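Local coordinates for protein lysine specific cysteine protease (Porphyromonas gingivalis, PDB 3KM5) that hydrolyses proteins after lysine and may act as a virulence factor; this chain is its K2 cleaved adhesin domain, a calcium-binding module of a kind haemolytic in vitro, at residues T22-D27 and D66-S71; Q31-L36 and V53-W58; H94-I99 and R159-S164; A125-S130 and D165-L170. All blocks are in the same frame, centred on the assembly; numbering follows the deposited sequence.

Interaction 1: residues T22-D27 and D66-S71; sequences TTIDAD and DNYLIS. With CA (calcium ion), chain C.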
loop_
_atom_site.group_PDB
_atom_site.type_symbol
_atom_site.label_atom_id
_atom_site.label_comp_id
_atom_site.label_asym_id
_atom_site.label_seq_id
_atom_site.Cartn_x
_atom_site.Cartn_y
_atom_site.Cartn_z
ATOM N N THR A 22 4.473 2.206 -11.039
ATOM C CA THR A 22 5.694 1.423 -11.069
ATOM C C THR A 22 6.075 1.029 -9.650
ATOM O O THR A 22 5.529 1.581 -8.708
ATOM C CB THR A 22 6.840 2.158 -11.772
ATOM O OG1 THR A 22 7.038 3.430 -11.182
ATOM C CG2 THR A 22 6.562 2.350 -13.299
ATOM N N THR A 23 6.981 0.085 -9.500
ATOM C CA THR A 23 7.373 -0.389 -8.208
ATOM C C THR A 23 8.885 -0.546 -8.160
ATOM O O THR A 23 9.559 -0.713 -9.185
ATOM C CB THR A 23 6.748 -1.742 -7.861
ATOM O OG1 THR A 23 7.262 -2.744 -8.755
ATOM C CG2 THR A 23 5.223 -1.739 -7.940
ATOM N N ILE A 24 9.387 -0.452 -6.941
ATOM C CA ILE A 24 10.782 -0.766 -6.605
ATOM C C ILE A 24 10.816 -1.769 -5.444
ATOM O O ILE A 24 10.203 -1.550 -4.372
ATOM C CB ILE A 24 11.611 0.478 -6.219
ATOM C CG1 ILE A 24 11.494 1.583 -7.269
ATOM C CG2 ILE A 24 13.099 0.088 -6.032
ATOM C CD1 ILE A 24 12.156 2.902 -6.839
ATOM N N ASP A 25 11.504 -2.883 -5.664
ATOM C CA ASP A 25 11.836 -3.828 -4.586
ATOM C C ASP A 25 13.198 -3.432 -4.018
ATOM O O ASP A 25 14.193 -4.057 -4.377
ATOM C CB ASP A 25 11.893 -5.233 -5.188
ATOM C CG ASP A 25 12.419 -6.278 -4.231
ATOM O OD1 ASP A 25 12.246 -6.111 -3.002
ATOM O OD2 ASP A 25 13.012 -7.262 -4.709
ATOM N N ALA A 26 13.286 -2.352 -3.249
ATOM C CA ALA A 26 14.582 -1.803 -2.908
ATOM C C ALA A 26 15.374 -2.699 -1.963
ATOM O O ALA A 26 16.609 -2.698 -2.046
ATOM C CB ALA A 26 14.397 -0.401 -2.327
ATOM N N ASP A 27 14.722 -3.483 -1.106
ATOM C CA ASP A 27 15.474 -4.397 -0.233
ATOM C C ASP A 27 16.022 -5.589 -1.017
ATOM O O ASP A 27 16.972 -6.246 -0.561
ATOM C CB ASP A 27 14.611 -4.906 0.894
ATOM C CG ASP A 27 13.349 -5.541 0.381
ATOM O OD1 ASP A 27 12.447 -4.810 -0.102
ATOM O OD2 ASP A 27 13.274 -6.760 0.379
ATOM N N ASP A 66 11.446 -3.073 1.892
ATOM C CA ASP A 66 11.649 -1.679 1.508
ATOM C C ASP A 66 11.111 -1.534 0.089
ATOM O O ASP A 66 11.858 -1.565 -0.898
ATOM C CB ASP A 66 13.115 -1.251 1.657
ATOM C CG ASP A 66 13.307 0.254 1.439
ATOM O OD1 ASP A 66 12.304 0.951 1.238
ATOM O OD2 ASP A 66 14.462 0.742 1.370
ATOM N N ASN A 67 9.787 -1.466 0.022
ATOM C CA ASN A 67 9.062 -1.586 -1.220
ATOM C C ASN A 67 8.397 -0.263 -1.568
ATOM O O ASN A 67 7.654 0.310 -0.758
ATOM C CB ASN A 67 7.955 -2.655 -1.118
ATOM C CG ASN A 67 8.459 -4.019 -0.738
ATOM O OD1 ASN A 67 9.581 -4.383 -1.061
ATOM N ND2 ASN A 67 7.585 -4.818 -0.128
ATOM N N TYR A 68 8.671 0.256 -2.770
ATOM C CA TYR A 68 8.052 1.499 -3.260
ATOM C C TYR A 68 6.968 1.238 -4.296
ATOM O O TYR A 68 7.163 0.487 -5.245
ATOM C CB TYR A 68 9.121 2.403 -3.915
ATOM C CG TYR A 68 10.225 2.972 -3.041
ATOM C CD1 TYR A 68 10.324 4.354 -2.821
ATOM C CD2 TYR A 68 11.198 2.167 -2.556
ATOM C CE1 TYR A 68 11.352 4.892 -2.090
ATOM C CE2 TYR A 68 12.248 2.708 -1.805
ATOM C CZ TYR A 68 12.305 4.058 -1.594
ATOM O OH TYR A 68 13.376 4.555 -0.847
ATOM N N LEU A 69 5.884 1.937 -4.112
ATOM C CA LEU A 69 4.773 1.982 -5.063
ATOM C C LEU A 69 4.685 3.428 -5.558
ATOM O O LEU A 69 4.397 4.328 -4.764
ATOM C CB LEU A 69 3.482 1.558 -4.375
ATOM C CG LEU A 69 2.193 1.707 -5.195
ATOM C CD1 LEU A 69 2.216 0.733 -6.321
ATOM C CD2 LEU A 69 1.029 1.417 -4.324
ATOM N N ILE A 70 4.915 3.643 -6.849
ATOM C CA ILE A 70 5.102 4.973 -7.428
ATOM C C ILE A 70 4.046 5.314 -8.480
ATOM O O ILE A 70 3.804 4.561 -9.432
ATOM C CB ILE A 70 6.522 5.087 -8.061
ATOM C CG1 ILE A 70 7.580 4.760 -7.012
ATOM C CG2 ILE A 70 6.799 6.477 -8.645
ATOM C CD1 ILE A 70 9.034 4.586 -7.555
ATOM N N SER A 71 3.394 6.452 -8.278
ATOM C CA SER A 71 2.320 6.892 -9.170
ATOM C C SER A 71 2.852 7.266 -10.546
ATOM O O SER A 71 4.031 7.426 -10.779
ATOM C CB SER A 71 1.603 8.108 -8.596
ATOM O OG SER A 71 2.434 9.272 -8.612
HETATM CA CA CA C . 10.939 -6.390 -1.147
HETATM O O HOH W 1 5.461 5.576 -12.279
HETATM O O HOH W 2 9.964 -7.155 0.961
#

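Interaction 2: residues Q31-L36 and V53-W58; sequences QGWLCL and VSSFSW. With CA (calcium ion), chain C; NO3 (nitrate ion), chain F.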
loop_
_atom_site.group_PDB
_atom_site.type_symbol
_atom_site.label_atom_id
_atom_site.label_comp_id
_atom_site.label_asym_id
_atom_site.label_seq_id
_atom_site.Cartn_x
_atom_site.Cartn_y
_atom_site.Cartn_z
ATOM N N GLN A 31 9.986 -9.613 -3.461
ATOM C CA GLN A 31 8.617 -9.437 -2.953
ATOM C C GLN A 31 8.325 -7.942 -2.836
ATOM O O GLN A 31 9.148 -7.178 -2.304
ATOM C CB GLN A 31 8.445 -10.138 -1.595
ATOM C CG GLN A 31 8.758 -11.666 -1.728
ATOM C CD GLN A 31 8.576 -12.496 -0.494
ATOM O OE1 GLN A 31 9.509 -13.161 -0.035
ATOM N NE2 GLN A 31 7.376 -12.493 0.040
ATOM N N GLY A 32 7.175 -7.499 -3.371
ATOM C CA GLY A 32 6.905 -6.094 -3.394
ATOM C C GLY A 32 5.415 -5.850 -3.436
ATOM O O GLY A 32 4.627 -6.688 -2.974
ATOM N N TRP A 33 5.048 -4.680 -3.956
ATOM C CA TRP A 33 3.641 -4.300 -4.056
ATOM C C TRP A 33 2.920 -5.065 -5.166
ATOM O O TRP A 33 3.394 -5.093 -6.307
ATOM C CB TRP A 33 3.531 -2.815 -4.340
ATOM C CG TRP A 33 3.893 -1.914 -3.194
ATOM C CD1 TRP A 33 5.080 -1.296 -3.009
ATOM C CD2 TRP A 33 3.052 -1.485 -2.108
ATOM N NE1 TRP A 33 5.045 -0.516 -1.901
ATOM C CE2 TRP A 33 3.818 -0.626 -1.295
ATOM C CE3 TRP A 33 1.748 -1.785 -1.719
ATOM C CZ2 TRP A 33 3.274 0.015 -0.175
ATOM C CZ3 TRP A 33 1.228 -1.180 -0.586
ATOM C CH2 TRP A 33 2.004 -0.311 0.184
ATOM N N LEU A 34 1.784 -5.671 -4.828
ATOM C CA LEU A 34 0.977 -6.438 -5.773
ATOM C C LEU A 34 -0.492 -6.095 -5.588
ATOM O O LEU A 34 -0.958 -5.926 -4.458
ATOM C CB LEU A 34 1.103 -7.951 -5.533
ATOM C CG LEU A 34 2.438 -8.653 -5.808
ATOM C CD1 LEU A 34 2.284 -10.103 -5.383
ATOM C CD2 LEU A 34 2.814 -8.579 -7.267
ATOM N N CYS A 35 -1.240 -6.098 -6.680
ATOM C CA CYS A 35 -2.684 -6.043 -6.618
ATOM C C CYS A 35 -3.209 -7.377 -6.112
ATOM O O CYS A 35 -2.695 -8.421 -6.488
ATOM C CB CYS A 35 -3.232 -5.783 -8.011
ATOM S SG CYS A 35 -5.042 -5.955 -8.205
ATOM N N LEU A 36 -4.167 -7.319 -5.190
ATOM C CA LEU A 36 -4.898 -8.498 -4.710
ATOM C C LEU A 36 -6.386 -8.307 -4.960
ATOM O O LEU A 36 -6.898 -7.187 -4.820
ATOM C CB LEU A 36 -4.726 -8.696 -3.219
ATOM C CG LEU A 36 -3.299 -8.789 -2.691
ATOM C CD1 LEU A 36 -3.330 -8.935 -1.160
ATOM C CD2 LEU A 36 -2.470 -9.893 -3.380
ATOM N N VAL A 53 -4.168 -2.810 -3.389
ATOM C CA VAL A 53 -2.737 -3.103 -3.564
ATOM C C VAL A 53 -2.154 -3.488 -2.178
ATOM O O VAL A 53 -2.652 -3.008 -1.142
ATOM C CB VAL A 53 -1.998 -1.934 -4.239
ATOM C CG1 VAL A 53 -1.810 -0.746 -3.269
ATOM C CG2 VAL A 53 -0.671 -2.385 -4.895
ATOM N N SER A 54 -1.114 -4.322 -2.161
ATOM C CA SER A 54 -0.645 -4.947 -0.907
ATOM C C SER A 54 0.860 -5.014 -0.912
ATOM O O SER A 54 1.484 -5.137 -1.959
ATOM C CB SER A 54 -1.185 -6.381 -0.818
ATOM O OG SER A 54 -0.581 -7.213 -1.807
ATOM N N SER A 55 1.421 -4.972 0.294
ATOM C CA SER A 55 2.827 -5.262 0.534
ATOM C C SER A 55 2.938 -5.968 1.906
ATOM O O SER A 55 2.274 -5.615 2.862
ATOM C CB SER A 55 3.653 -3.968 0.493
ATOM O OG SER A 55 5.036 -4.242 0.785
ATOM N N PHE A 56 3.742 -7.001 1.950
ATOM C CA PHE A 56 3.827 -7.881 3.117
ATOM C C PHE A 56 5.131 -7.717 3.926
ATOM O O PHE A 56 6.236 -7.575 3.375
ATOM C CB PHE A 56 3.665 -9.348 2.668
ATOM C CG PHE A 56 2.289 -9.646 2.182
ATOM C CD1 PHE A 56 1.346 -10.194 3.022
ATOM C CD2 PHE A 56 1.894 -9.304 0.903
ATOM C CE1 PHE A 56 0.082 -10.457 2.586
ATOM C CE2 PHE A 56 0.628 -9.558 0.445
ATOM C CZ PHE A 56 -0.304 -10.122 1.296
ATOM N N SER A 57 5.027 -7.782 5.257
ATOM C CA SER A 57 6.199 -8.016 6.113
ATOM C C SER A 57 6.177 -9.443 6.666
ATOM O O SER A 57 7.135 -9.815 7.367
ATOM C CB SER A 57 6.298 -7.000 7.227
ATOM O OG SER A 57 5.236 -7.100 8.131
ATOM N N TRP A 58 5.114 -10.204 6.399
ATOM C CA TRP A 58 5.068 -11.674 6.595
ATOM C C TRP A 58 4.187 -12.229 5.501
ATOM O O TRP A 58 3.026 -11.819 5.374
ATOM C CB TRP A 58 4.477 -12.091 7.951
ATOM C CG TRP A 58 4.546 -13.596 8.163
ATOM C CD1 TRP A 58 5.580 -14.300 8.743
ATOM C CD2 TRP A 58 3.589 -14.567 7.740
ATOM N NE1 TRP A 58 5.297 -15.648 8.727
ATOM C CE2 TRP A 58 4.090 -15.843 8.114
ATOM C CE3 TRP A 58 2.352 -14.494 7.093
ATOM C CZ2 TRP A 58 3.390 -17.028 7.858
ATOM C CZ3 TRP A 58 1.655 -15.668 6.843
ATOM C CH2 TRP A 58 2.179 -16.921 7.219
HETATM CA CA CA C . 10.939 -6.390 -1.147
HETATM N N NO3 F . 5.885 -9.817 -5.314
HETATM O O1 NO3 F . 6.259 -8.609 -5.893
HETATM O O2 NO3 F . 5.403 -9.855 -4.021
HETATM O O3 NO3 F . 5.980 -11.041 -6.025
HETATM O O HOH W 3 5.060 -8.066 -0.618
HETATM O O HOH W 4 2.174 -8.125 -2.360
HETATM O O HOH W 2 9.964 -7.155 0.961
#

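Interaction 3: residues H94-I99 and R159-S164; sequences HYAVMI and RHYNCS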
loop_
_atom_site.group_PDB
_atom_site.type_symbol
_atom_site.label_atom_id
_atom_site.label_comp_id
_atom_site.label_asym_id
_atom_site.label_seq_id
_atom_site.Cartn_x
_atom_site.Cartn_y
_atom_site.Cartn_z
ATOM N N HIS A 94 4.793 -0.300 9.173
ATOM C CA HIS A 94 5.249 1.056 8.972
ATOM C C HIS A 94 5.317 1.422 7.490
ATOM O O HIS A 94 5.837 0.631 6.665
ATOM C CB HIS A 94 6.641 1.228 9.649
ATOM C CG HIS A 94 7.149 2.634 9.620
ATOM N ND1 HIS A 94 6.877 3.535 10.624
ATOM C CD2 HIS A 94 7.876 3.309 8.702
ATOM C CE1 HIS A 94 7.412 4.701 10.326
ATOM N NE2 HIS A 94 8.028 4.595 9.159
ATOM N N TYR A 95 4.848 2.624 7.175
ATOM C CA TYR A 95 4.949 3.107 5.804
ATOM C C TYR A 95 5.095 4.611 5.752
ATOM O O TYR A 95 4.749 5.327 6.692
ATOM C CB TYR A 95 3.753 2.611 4.975
ATOM C CG TYR A 95 2.512 3.385 5.299
ATOM C CD1 TYR A 95 2.120 4.449 4.490
ATOM C CD2 TYR A 95 1.760 3.112 6.427
ATOM C CE1 TYR A 95 1.042 5.233 4.819
ATOM C CE2 TYR A 95 0.645 3.893 6.752
ATOM C CZ TYR A 95 0.274 4.957 5.908
ATOM O OH TYR A 95 -0.809 5.811 6.189
ATOM N N ALA A 96 5.631 5.076 4.642
ATOM C CA ALA A 96 5.737 6.486 4.328
ATOM C C ALA A 96 4.995 6.825 3.047
ATOM O O ALA A 96 4.949 6.041 2.158
ATOM C CB ALA A 96 7.216 6.902 4.185
ATOM N N VAL A 97 4.521 8.064 2.952
ATOM C CA VAL A 97 4.101 8.682 1.697
ATOM C C VAL A 97 5.262 9.643 1.365
ATOM O O VAL A 97 5.740 10.414 2.239
ATOM C CB VAL A 97 2.776 9.465 1.840
ATOM C CG1 VAL A 97 2.374 10.179 0.565
ATOM C CG2 VAL A 97 1.649 8.530 2.300
ATOM N N MET A 98 5.761 9.566 0.134
ATOM C CA MET A 98 6.868 10.374 -0.323
ATOM C C MET A 98 6.533 11.065 -1.606
ATOM O O MET A 98 5.641 10.661 -2.344
ATOM C CB MET A 98 8.082 9.476 -0.548
ATOM C CG MET A 98 8.332 8.508 0.621
ATOM S SD MET A 98 9.836 7.552 0.385
ATOM C CE MET A 98 11.106 8.751 0.697
ATOM N N ILE A 99 7.279 12.132 -1.898
ATOM C CA ILE A 99 7.137 12.801 -3.170
ATOM C C ILE A 99 8.471 12.997 -3.882
ATOM O O ILE A 99 9.525 13.187 -3.240
ATOM C CB ILE A 99 6.398 14.172 -3.027
ATOM C CG1 ILE A 99 7.292 15.209 -2.300
ATOM C CG2 ILE A 99 5.004 13.983 -2.384
ATOM C CD1 ILE A 99 8.171 16.129 -3.236
ATOM N N ARG A 159 5.793 3.808 0.537
ATOM C CA ARG A 159 6.986 3.027 0.835
ATOM C C ARG A 159 6.720 2.216 2.082
ATOM O O ARG A 159 6.530 2.783 3.150
ATOM C CB ARG A 159 8.193 3.943 1.025
ATOM C CG ARG A 159 9.503 3.189 1.220
ATOM C CD ARG A 159 10.576 4.179 1.569
ATOM N NE ARG A 159 11.869 3.572 1.848
ATOM C CZ ARG A 159 12.932 4.224 2.308
ATOM N NH1 ARG A 159 12.865 5.536 2.569
ATOM N NH2 ARG A 159 14.055 3.561 2.513
ATOM N N HIS A 160 6.676 0.896 1.952
ATOM C CA HIS A 160 6.525 -0.008 3.085
ATOM C C HIS A 160 7.936 -0.390 3.505
ATOM O O HIS A 160 8.677 -1.038 2.747
ATOM C CB HIS A 160 5.694 -1.245 2.650
ATOM C CG HIS A 160 5.444 -2.270 3.716
ATOM N ND1 HIS A 160 5.209 -3.591 3.398
ATOM C CD2 HIS A 160 5.324 -2.176 5.072
ATOM C CE1 HIS A 160 4.900 -4.256 4.496
ATOM N NE2 HIS A 160 4.987 -3.429 5.526
ATOM N N TYR A 161 8.330 0.020 4.704
ATOM C CA TYR A 161 9.710 -0.139 5.116
ATOM C C TYR A 161 9.836 0.020 6.601
ATOM O O TYR A 161 8.877 0.353 7.271
ATOM C CB TYR A 161 10.607 0.863 4.374
ATOM C CG TYR A 161 10.738 2.251 4.961
ATOM C CD1 TYR A 161 11.989 2.748 5.286
ATOM C CD2 TYR A 161 9.639 3.072 5.167
ATOM C CE1 TYR A 161 12.137 3.986 5.828
ATOM C CE2 TYR A 161 9.791 4.314 5.681
ATOM C CZ TYR A 161 11.040 4.774 6.023
ATOM O OH TYR A 161 11.231 6.049 6.554
ATOM N N ASN A 162 11.043 -0.229 7.113
ATOM C CA ASN A 162 11.326 0.012 8.538
ATOM C C ASN A 162 10.430 -0.821 9.456
ATOM O O ASN A 162 9.998 -0.340 10.506
ATOM C CB ASN A 162 11.234 1.515 8.895
ATOM C CG ASN A 162 12.534 2.241 8.757
ATOM O OD1 ASN A 162 13.495 1.752 8.140
ATOM N ND2 ASN A 162 12.586 3.437 9.337
ATOM N N CYS A 163 10.177 -2.078 9.075
ATOM C CA CYS A 163 9.352 -3.004 9.861
ATOM C C CYS A 163 9.668 -4.428 9.400
ATOM O O CYS A 163 10.238 -4.643 8.338
ATOM C CB CYS A 163 7.847 -2.719 9.744
ATOM S SG CYS A 163 7.177 -2.874 8.075
ATOM N N SER A 164 9.314 -5.392 10.230
ATOM C CA SER A 164 9.560 -6.800 9.904
ATOM C C SER A 164 8.598 -7.715 10.652
ATOM O O SER A 164 8.303 -7.484 11.834
ATOM C CB SER A 164 11.008 -7.182 10.240
ATOM O OG SER A 164 11.262 -8.563 9.991
#

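Interaction 4: residues A125-S130 and D165-L170; sequences ARFGLS and DLNYIL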
loop_
_atom_site.group_PDB
_atom_site.type_symbol
_atom_site.label_atom_id
_atom_site.label_comp_id
_atom_site.label_asym_id
_atom_site.label_seq_id
_atom_site.Cartn_x
_atom_site.Cartn_y
_atom_site.Cartn_z
ATOM N N ALA A 125 -4.180 -15.096 13.697
ATOM C CA ALA A 125 -3.668 -15.674 12.459
ATOM C C ALA A 125 -2.999 -14.595 11.610
ATOM O O ALA A 125 -3.339 -13.413 11.735
ATOM C CB ALA A 125 -4.819 -16.314 11.658
ATOM N N ARG A 126 -2.051 -15.011 10.770
ATOM C CA ARG A 126 -1.464 -14.155 9.732
ATOM C C ARG A 126 -1.875 -14.704 8.388
ATOM O O ARG A 126 -2.186 -15.895 8.256
ATOM C CB ARG A 126 0.056 -14.065 9.843
ATOM C CG ARG A 126 0.555 -13.326 11.030
ATOM C CD ARG A 126 2.052 -13.304 11.018
ATOM N NE ARG A 126 2.579 -12.858 12.294
ATOM C CZ ARG A 126 3.833 -12.472 12.495
ATOM N NH1 ARG A 126 4.703 -12.469 11.501
ATOM N NH2 ARG A 126 4.222 -12.097 13.701
ATOM N N PHE A 127 -1.881 -13.825 7.399
ATOM C CA PHE A 127 -2.522 -14.082 6.123
ATOM C C PHE A 127 -1.548 -13.788 5.019
ATOM O O PHE A 127 -0.775 -12.841 5.114
ATOM C CB PHE A 127 -3.803 -13.271 5.993
ATOM C CG PHE A 127 -4.831 -13.636 7.030
ATOM C CD1 PHE A 127 -5.724 -14.660 6.804
ATOM C CD2 PHE A 127 -4.868 -12.986 8.250
ATOM C CE1 PHE A 127 -6.653 -15.021 7.764
ATOM C CE2 PHE A 127 -5.810 -13.345 9.222
ATOM C CZ PHE A 127 -6.690 -14.358 8.978
ATOM N N GLY A 128 -1.591 -14.604 3.978
ATOM C CA GLY A 128 -0.666 -14.483 2.870
ATOM C C GLY A 128 -1.255 -14.946 1.568
ATOM O O GLY A 128 -2.469 -15.184 1.455
ATOM N N LEU A 129 -0.385 -15.080 0.569
ATOM C CA LEU A 129 -0.793 -15.562 -0.746
ATOM C C LEU A 129 -0.715 -17.093 -0.822
ATOM O O LEU A 129 -1.219 -17.672 -1.783
ATOM C CB LEU A 129 0.084 -14.957 -1.844
ATOM C CG LEU A 129 0.279 -13.444 -1.818
ATOM C CD1 LEU A 129 1.138 -13.037 -3.006
ATOM C CD2 LEU A 129 -1.066 -12.699 -1.791
ATOM N N SER A 130 -0.060 -17.715 0.167
ATOM C CA SER A 130 0.018 -19.182 0.290
ATOM C C SER A 130 -0.636 -19.738 1.562
ATOM O O SER A 130 -0.672 -20.958 1.744
ATOM C CB SER A 130 1.484 -19.635 0.243
ATOM N N ASP A 165 8.128 -8.756 9.966
ATOM C CA ASP A 165 7.421 -9.872 10.614
ATOM C C ASP A 165 6.169 -9.409 11.344
ATOM O O ASP A 165 5.865 -9.850 12.458
ATOM C CB ASP A 165 8.383 -10.600 11.579
ATOM C CG ASP A 165 7.964 -12.028 11.891
ATOM O OD1 ASP A 165 7.174 -12.639 11.145
ATOM O OD2 ASP A 165 8.478 -12.559 12.894
ATOM N N LEU A 166 5.416 -8.509 10.713
ATOM C CA LEU A 166 4.081 -8.162 11.205
ATOM C C LEU A 166 3.128 -8.910 10.269
ATOM O O LEU A 166 3.044 -10.147 10.328
ATOM C CB LEU A 166 3.881 -6.633 11.306
ATOM C CG LEU A 166 4.446 -5.876 12.549
ATOM C CD1 LEU A 166 3.873 -6.449 13.850
ATOM C CD2 LEU A 166 5.941 -5.863 12.652
ATOM N N ASN A 167 2.450 -8.221 9.341
ATOM C CA ASN A 167 1.744 -8.978 8.293
ATOM C C ASN A 167 1.705 -8.252 6.950
ATOM O O ASN A 167 2.457 -8.620 6.057
ATOM C CB ASN A 167 0.373 -9.474 8.793
ATOM C CG ASN A 167 -0.238 -10.621 7.971
ATOM O OD1 ASN A 167 -1.352 -11.085 8.295
ATOM N ND2 ASN A 167 0.457 -11.098 6.932
ATOM N N TYR A 168 0.841 -7.253 6.820
ATOM C CA TYR A 168 0.656 -6.587 5.516
ATOM C C TYR A 168 0.205 -5.165 5.774
ATOM O O TYR A 168 -0.293 -4.802 6.860
ATOM C CB TYR A 168 -0.373 -7.300 4.600
ATOM C CG TYR A 168 -1.715 -7.482 5.231
ATOM C CD1 TYR A 168 -2.574 -6.419 5.344
ATOM C CD2 TYR A 168 -2.116 -8.704 5.775
ATOM C CE1 TYR A 168 -3.771 -6.522 5.923
ATOM C CE2 TYR A 168 -3.361 -8.830 6.366
ATOM C CZ TYR A 168 -4.191 -7.729 6.454
ATOM O OH TYR A 168 -5.421 -7.786 7.070
ATOM N N ILE A 169 0.420 -4.341 4.738
ATOM C CA ILE A 169 -0.343 -3.103 4.551
ATOM C C ILE A 169 -1.067 -3.167 3.215
ATOM O O ILE A 169 -0.496 -3.559 2.189
ATOM C CB ILE A 169 0.531 -1.869 4.691
ATOM C CG1 ILE A 169 -0.300 -0.606 4.512
ATOM C CG2 ILE A 169 1.720 -1.848 3.737
ATOM C CD1 ILE A 169 0.320 0.639 5.092
ATOM N N LEU A 170 -2.361 -2.838 3.238
ATOM C CA LEU A 170 -3.150 -2.717 2.014
ATOM C C LEU A 170 -3.474 -1.238 1.781
ATOM O O LEU A 170 -3.709 -0.512 2.768
ATOM C CB LEU A 170 -4.475 -3.456 2.148
ATOM C CG LEU A 170 -4.395 -4.872 2.687
ATOM C CD1 LEU A 170 -5.797 -5.495 2.823
ATOM C CD2 LEU A 170 -3.499 -5.723 1.817
#

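Interaction 1: residues T22-D27 and D66-S71
Asp25 and Asn67 meet at a calcium ion because their first torsions swing both side chains to it: CG of Asp25 is anti to its backbone N (chi1 172°), while CG of Asn67 is anti to its carbonyl carbon (chi1 -58°). The two run alongside each other in the same direction, with carboxylate and amide planes 59° apart. Asp25 OD1 is 2.3 Å from the calcium and Asn67 OD1 is 2.4 Å from it. Asp25 OD2 accepts a hydrogen bond from Gly30 N. Asp27 adds both carboxylate oxygens, OD1 at 2.4 Å and OD2 at 2.8 Å. Its OD1 also accepts from Asp66 N at 2.8 Å, met from above the carboxylate plane. Asn67 ND2 is hydrogen-bonded to Ser55 OG, which keeps OD1 turned to the calcium. Asp66 has Arg159 as its salt-bridge partner.

Away from the metal, Thr22 and Ile70 exchange two backbone hydrogen bonds, as do Ile24 and Tyr68. Ile24 lies over one face of the Tyr68 ring and reaches Ile70, CD1 to CD1, at 3.6 Å. Ala26 CB sits at the ring edge. A water joins Thr22 OG1 to Ser71 O. Asp29, the carbonyl of Gln31 and a water complete the metal shell. This is a calcium site built at the end of an antiparallel strand pair, at the edge of a sheet in the beta jelly roll of the cleaved adhesin domain.

Interaction 2: residues Q31-L36 and V53-W58
Leu34 O takes two hydrogen bonds from one residue, Ser54, whose N and OG reach it from opposite faces of its carbonyl plane. Ser54 N is 2.8 Å from Leu34 O, and Ser54 OG is 3.0 Å from Leu34 O. A chi1 of 68° sets OG between the backbone N and the carbonyl carbon. Leu34 N returns a bond to Ser54 O. Leu36 packs tightly on the same serine, with its CD1 3.4 Å from Ser54 CB. Strands 34-36 and 53-56 pair antiparallel in the jelly roll, though the axes of these short segments diverge strongly, at 117°. Ser55 CB stands over one face of the Trp33 indole, 3.6 Å from the centroid of its six-membered ring, in a CH-pi contact. Trp33 NE1 bonds to Asn67 O, and Ser55 OG to His160. Ahead of strand 34-36, Gly32 O is joined by one water to Phe56 N and by another to Ser54 OG. Gly32 N donates to a nitrate, probably a crystallisation component. Gln31 O binds calcium at 2.3 Å.

Interaction 3: residues H94-I99 and R159-S164
Strands 95-99 and 159-161 run antiparallel at 150°, with Ala96 and Arg159 as a hydrogen-bonded pair and Tyr95 facing His160 in a non-hydrogen-bonded one. Ala96 N gives to Arg159 O and Arg159 N to Ala96 O, both at 2.9 Å. A longer bond of 3.2 Å runs from Tyr161 N to His94 O. The same carbonyl oxygen lies at the edge of the His160 ring, in its plane, 3.3 Å from CD2.

His94 and Tyr161 extend together. The edge of the imidazole is turned to the phenol face in an offset edge-to-face stack, centroids 5.4 Å apart and planes at 64°. Tyr161 OH and His94 NE2 both bond to Glu114, and His94 ND1 bonds to Thr116. On the opposite side of the Tyr161 ring from Asn162 CB lies Arg159 NE, 3.5 Å above the plane. The arginine is extended from CG to NE, with CG anti to the backbone N (chi1 -175°), and its NE makes a salt bridge to Asp66. Met98 crosses it, SD 3.7 Å from Arg159 CD. This is inner-strand pairing in the five-stranded antiparallel sheet of a jelly-roll sandwich.

Interaction 4: residues A125-S130 and D165-L170
Asn167 uses its amide like a strand neighbour, bonding both the N and the O of Phe127 and so tying a long loop of the jelly roll to the start of strand 168-177. Its CG lies anti to the backbone N (chi1 -161°), sending the amide toward Phe127. Phe127 N donates to Asn167 OD1 at 2.9 Å. Asn167 ND2 donates to Phe127 O at 2.8 Å, in the carbonyl plane and on a lone pair. This second bond is the straighter, at 164°. The amide plane is 17° from the plane of the Phe127 ring, and OD1 lies near the ring edge. The pair of bonds fixes the rotation of the amide.

Next to it, Arg126 runs antiparallel to the Asn167 side chain. Its chain is extended from CG to NE and carries the guanidinium over to Asp165. Arg126 NH1 makes a salt bridge with Asp165 OD1, although the modelled separation is too short to trust its exact geometry. Leu166 O lies over one guanidinium face.

Further out, Asn87 donates to Asn167 OD1, and Trp58 and Phe90 each make a cation-pi contact with Arg126. Pro138, at an experimentally established cleavage site, touches both Phe127 and Tyr168. Tyr168 OH is hydrogen-bonded to Ser140 OG.

How the interactions relate
Interactions 1 and 3 lie in one five-stranded antiparallel sheet, where strands 66-70 and 155-161 are neighbours. Interaction 2 lies in the other sheet, and interaction 4 ties a loop to strand 168-177, the neighbour of strand 51-56. Centres of interactions 1 and 2 are about 10 Å apart, and those of 1 and 4 about 18 Å. Along the chain, interaction 2 is nested inside the loop closed by interaction 1, and both share one calcium ion. Interactions 3 and 4 come later, and their segments alternate. His160 and Ser55 link interactions 3 and 2, while Ile169 of interaction 4 packs on Tyr95 and His160. These touches between contacts, not the contacts themselves, bring the two sheets together.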